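Glutathione S-transferase 2 (Heligmosomoides polygyrus, PDB 1TW9) probably catalyses the conjugation of glutathione to electrophilic compounds, releasing a halide from halogenated substrates, as a sigma-family glutathione transferase. Local coordinates at residues E16-K28 and A66-A78. Sequence-based numbering, arbitrary orientation.
Sequences ECARQVFALADQK and AICRYLAKTFGFA. Unlike the reference sequence in segment 16-28: Val21 (reference Ile).
Val21 presses its CG1 branch against Leu71, 3.6 Å from Leu71 CB. That branch lies anti to the backbone N (chi1 173°), which carries it into the hollow bordered by Leu71, Ala72, Phe75 and Phe77. One turn earlier the helices come closest at Ala18, whose CA is 5.0 Å from Cys68 CA. Ala18 CB meets Ile67 CG2 and Leu71 CD1, and Cys68 SG lies 3.3 Å from Ala18 N. Cys17 SG and Cys68 SG also touch, 3.4 Å apart, in van der Waals contact and not a disulfide. Leu71 CD1 lies between Ala18 CB and one face of the Phe22 ring, and CD2 also touches that ring. At the C-terminal ends two rings flank Ala25. Its CB rests on one face of Phe75, 3.5 Å from Phe75 CG, and meets Phe77 at the ring edge. Leu24 CD1 sits almost centrally over a face of Phe77, a CH-pi contact 3.6 Å from the centroid. No hydrogen bond crosses this apolar seam. The axes of segments 16-24 and 66-75 run nearly parallel, 10° apart and 8.8 Å at closest approach. Leu158 and Trp155 of helix 155-170 pack against the pair. Two near-parallel helices side by side on one face of the sheet are typical of the thioredoxin-like N-terminal domain of glutathione transferases.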
# COMPACT_ATOMS: atom_id res chain seq x y z
N GLU A 16 -8.09 0.61 13.04
CA GLU A 16 -9.05 1.68 13.19
C GLU A 16 -9.59 2.22 11.87
O GLU A 16 -10.74 2.56 11.80
CB GLU A 16 -8.47 2.80 14.00
CG GLU A 16 -9.44 3.90 14.43
CD GLU A 16 -10.56 3.48 15.33
OE1 GLU A 16 -10.56 2.35 15.86
OE2 GLU A 16 -11.46 4.32 15.54
N CYS A 17 -8.75 2.33 10.85
CA CYS A 17 -9.25 2.92 9.58
C CYS A 17 -10.36 2.02 9.04
O CYS A 17 -11.48 2.48 8.75
CB CYS A 17 -8.06 3.17 8.67
SG CYS A 17 -8.56 3.93 7.12
N ALA A 18 -10.12 0.71 9.08
CA ALA A 18 -11.18 -0.22 8.69
C ALA A 18 -12.49 0.02 9.48
O ALA A 18 -13.62 0.03 8.90
CB ALA A 18 -10.68 -1.60 8.75
N ARG A 19 -12.38 0.13 10.81
CA ARG A 19 -13.53 0.36 11.68
C ARG A 19 -14.22 1.61 11.30
O ARG A 19 -15.46 1.71 11.31
CB ARG A 19 -13.10 0.40 13.15
CG ARG A 19 -12.48 -0.89 13.65
CD ARG A 19 -12.39 -0.80 15.18
NE ARG A 19 -11.62 -1.92 15.77
CZ ARG A 19 -10.39 -1.80 16.23
NH1 ARG A 19 -9.75 -0.63 16.17
NH2 ARG A 19 -9.82 -2.84 16.80
N GLN A 20 -13.44 2.64 10.94
CA GLN A 20 -14.07 3.88 10.54
C GLN A 20 -14.74 3.83 9.12
O GLN A 20 -15.73 4.50 8.90
CB GLN A 20 -13.14 5.02 10.69
CG GLN A 20 -12.77 5.25 12.13
CD GLN A 20 -11.98 6.47 12.37
OE1 GLN A 20 -11.86 7.31 11.46
NE2 GLN A 20 -11.43 6.59 13.56
N VAL A 21 -14.22 3.01 8.21
CA VAL A 21 -14.89 2.78 6.93
C VAL A 21 -16.25 2.13 7.19
O VAL A 21 -17.25 2.51 6.65
CB VAL A 21 -14.02 1.97 5.98
CG1 VAL A 21 -14.80 1.59 4.75
CG2 VAL A 21 -12.78 2.86 5.57
N PHE A 22 -16.23 1.11 8.03
CA PHE A 22 -17.47 0.45 8.39
C PHE A 22 -18.47 1.44 8.97
O PHE A 22 -19.65 1.44 8.64
CB PHE A 22 -17.22 -0.66 9.44
CG PHE A 22 -16.72 -2.02 8.83
CD1 PHE A 22 -17.38 -2.61 7.75
CD2 PHE A 22 -15.57 -2.62 9.32
CE1 PHE A 22 -16.93 -3.81 7.25
CE2 PHE A 22 -15.16 -3.84 8.82
CZ PHE A 22 -15.83 -4.42 7.79
N ALA A 23 -17.99 2.30 9.88
CA ALA A 23 -18.84 3.28 10.54
C ALA A 23 -19.42 4.19 9.49
O ALA A 23 -20.63 4.46 9.50
CB ALA A 23 -18.07 4.10 11.59
N LEU A 24 -18.56 4.72 8.61
CA LEU A 24 -18.97 5.64 7.56
C LEU A 24 -20.03 5.05 6.64
O LEU A 24 -20.89 5.77 6.12
CB LEU A 24 -17.77 5.97 6.68
CG LEU A 24 -17.31 7.37 6.48
CD1 LEU A 24 -16.52 7.41 5.20
CD2 LEU A 24 -18.35 8.50 6.68
N ALA A 25 -19.98 3.74 6.44
CA ALA A 25 -20.90 3.00 5.55
C ALA A 25 -22.15 2.50 6.28
O ALA A 25 -22.99 1.90 5.65
CB ALA A 25 -20.19 1.86 4.94
N ASP A 26 -22.20 2.67 7.59
CA ASP A 26 -23.26 2.11 8.46
C ASP A 26 -23.37 0.61 8.23
O ASP A 26 -24.46 -0.00 8.17
CB ASP A 26 -24.56 2.85 8.19
CG ASP A 26 -25.64 2.50 9.13
OD1 ASP A 26 -25.33 2.23 10.29
OD2 ASP A 26 -26.84 2.51 8.78
N GLN A 27 -22.21 -0.00 8.21
CA GLN A 27 -22.16 -1.43 8.01
C GLN A 27 -21.84 -2.12 9.34
O GLN A 27 -20.80 -1.86 9.95
CB GLN A 27 -21.11 -1.75 6.95
CG GLN A 27 -20.86 -3.26 6.81
CD GLN A 27 -22.01 -4.00 6.26
OE1 GLN A 27 -22.51 -4.97 6.89
NE2 GLN A 27 -22.46 -3.58 5.07
N LYS A 28 -22.65 -3.10 9.71
CA LYS A 28 -22.41 -3.86 10.91
C LYS A 28 -21.30 -4.89 10.64
O LYS A 28 -21.24 -5.48 9.58
CB LYS A 28 -23.72 -4.51 11.37
CG LYS A 28 -23.75 -5.99 11.37
CD LYS A 28 -25.12 -6.53 11.79
CE LYS A 28 -25.13 -7.87 12.60
NZ LYS A 28 -25.57 -9.06 11.76
N ALA A 66 -4.73 -2.87 2.66
CA ALA A 66 -5.48 -3.71 1.67
C ALA A 66 -6.97 -3.86 2.08
O ALA A 66 -7.85 -3.81 1.27
CB ALA A 66 -4.85 -5.03 1.54
N ILE A 67 -7.13 -4.05 3.36
CA ILE A 67 -8.42 -4.11 4.02
C ILE A 67 -9.21 -2.80 3.83
O ILE A 67 -10.37 -2.82 3.38
CB ILE A 67 -8.25 -4.49 5.49
CG1 ILE A 67 -7.77 -5.95 5.65
CG2 ILE A 67 -9.55 -4.27 6.19
CD1 ILE A 67 -7.39 -6.22 7.07
N CYS A 68 -8.59 -1.68 4.15
CA CYS A 68 -9.26 -0.36 4.09
C CYS A 68 -9.66 -0.07 2.65
O CYS A 68 -10.74 0.35 2.41
CB CYS A 68 -8.32 0.73 4.57
SG CYS A 68 -8.21 0.59 6.34
N ARG A 69 -8.74 -0.28 1.70
CA ARG A 69 -9.02 0.02 0.28
C ARG A 69 -10.13 -0.86 -0.21
O ARG A 69 -11.05 -0.39 -0.83
CB ARG A 69 -7.80 -0.15 -0.54
CG ARG A 69 -7.95 0.16 -1.99
CD ARG A 69 -6.74 -0.10 -2.86
NE ARG A 69 -5.55 0.52 -2.35
CZ ARG A 69 -4.65 -0.04 -1.55
NH1 ARG A 69 -4.66 -1.35 -1.26
NH2 ARG A 69 -3.64 0.72 -1.12
N TYR A 70 -10.11 -2.12 0.15
CA TYR A 70 -11.18 -3.04 -0.21
C TYR A 70 -12.57 -2.58 0.29
O TYR A 70 -13.53 -2.51 -0.46
CB TYR A 70 -10.86 -4.45 0.30
CG TYR A 70 -12.04 -5.40 0.18
CD1 TYR A 70 -12.36 -5.98 -1.06
CD2 TYR A 70 -12.86 -5.72 1.25
CE1 TYR A 70 -13.42 -6.73 -1.23
CE2 TYR A 70 -13.89 -6.50 1.06
CZ TYR A 70 -14.15 -7.06 -0.13
OH TYR A 70 -15.31 -7.86 -0.20
N LEU A 71 -12.65 -2.32 1.59
CA LEU A 71 -13.86 -1.83 2.23
C LEU A 71 -14.26 -0.53 1.63
O LEU A 71 -15.42 -0.33 1.29
CB LEU A 71 -13.63 -1.70 3.71
CG LEU A 71 -13.51 -2.99 4.46
CD1 LEU A 71 -13.16 -2.71 5.92
CD2 LEU A 71 -14.73 -3.95 4.28
N ALA A 72 -13.29 0.35 1.40
CA ALA A 72 -13.61 1.67 0.80
C ALA A 72 -14.17 1.62 -0.62
O ALA A 72 -15.13 2.25 -0.91
CB ALA A 72 -12.42 2.58 0.85
N LYS A 73 -13.68 0.69 -1.42
CA LYS A 73 -14.20 0.48 -2.75
C LYS A 73 -15.61 -0.15 -2.68
O LYS A 73 -16.47 0.14 -3.53
CB LYS A 73 -13.26 -0.34 -3.55
CG LYS A 73 -12.04 0.44 -3.94
CD LYS A 73 -10.94 -0.39 -4.71
CE LYS A 73 -9.80 0.44 -5.35
NZ LYS A 73 -10.24 1.25 -6.57
N THR A 74 -15.77 -1.06 -1.74
CA THR A 74 -17.05 -1.70 -1.56
C THR A 74 -18.12 -0.67 -1.34
O THR A 74 -19.27 -0.77 -1.83
CB THR A 74 -16.97 -2.70 -0.41
OG1 THR A 74 -16.09 -3.75 -0.74
CG2 THR A 74 -18.29 -3.38 -0.13
N PHE A 75 -17.80 0.31 -0.49
CA PHE A 75 -18.81 1.25 0.06
C PHE A 75 -18.83 2.62 -0.57
O PHE A 75 -19.69 3.46 -0.24
CB PHE A 75 -18.68 1.32 1.61
CG PHE A 75 -18.92 0.02 2.27
CD1 PHE A 75 -17.97 -0.56 3.06
CD2 PHE A 75 -20.10 -0.63 2.04
CE1 PHE A 75 -18.25 -1.78 3.67
CE2 PHE A 75 -20.35 -1.81 2.62
CZ PHE A 75 -19.40 -2.41 3.36
N GLY A 76 -17.87 2.90 -1.46
CA GLY A 76 -17.90 4.14 -2.22
C GLY A 76 -17.00 5.26 -1.68
O GLY A 76 -17.31 6.43 -1.91
N PHE A 77 -15.94 4.91 -0.95
CA PHE A 77 -15.12 5.88 -0.27
C PHE A 77 -13.68 5.78 -0.82
O PHE A 77 -12.70 5.98 -0.06
CB PHE A 77 -15.13 5.70 1.24
CG PHE A 77 -16.57 5.71 1.82
CD1 PHE A 77 -17.09 4.65 2.48
CD2 PHE A 77 -17.32 6.83 1.65
CE1 PHE A 77 -18.46 4.76 2.93
CE2 PHE A 77 -18.60 6.90 2.13
CZ PHE A 77 -19.12 5.84 2.69
N ALA A 78 -13.57 5.38 -2.06
CA ALA A 78 -12.20 5.28 -2.70
C ALA A 78 -12.12 6.09 -4.00
O ALA A 78 -11.38 5.72 -4.89
CB ALA A 78 -11.85 3.91 -2.93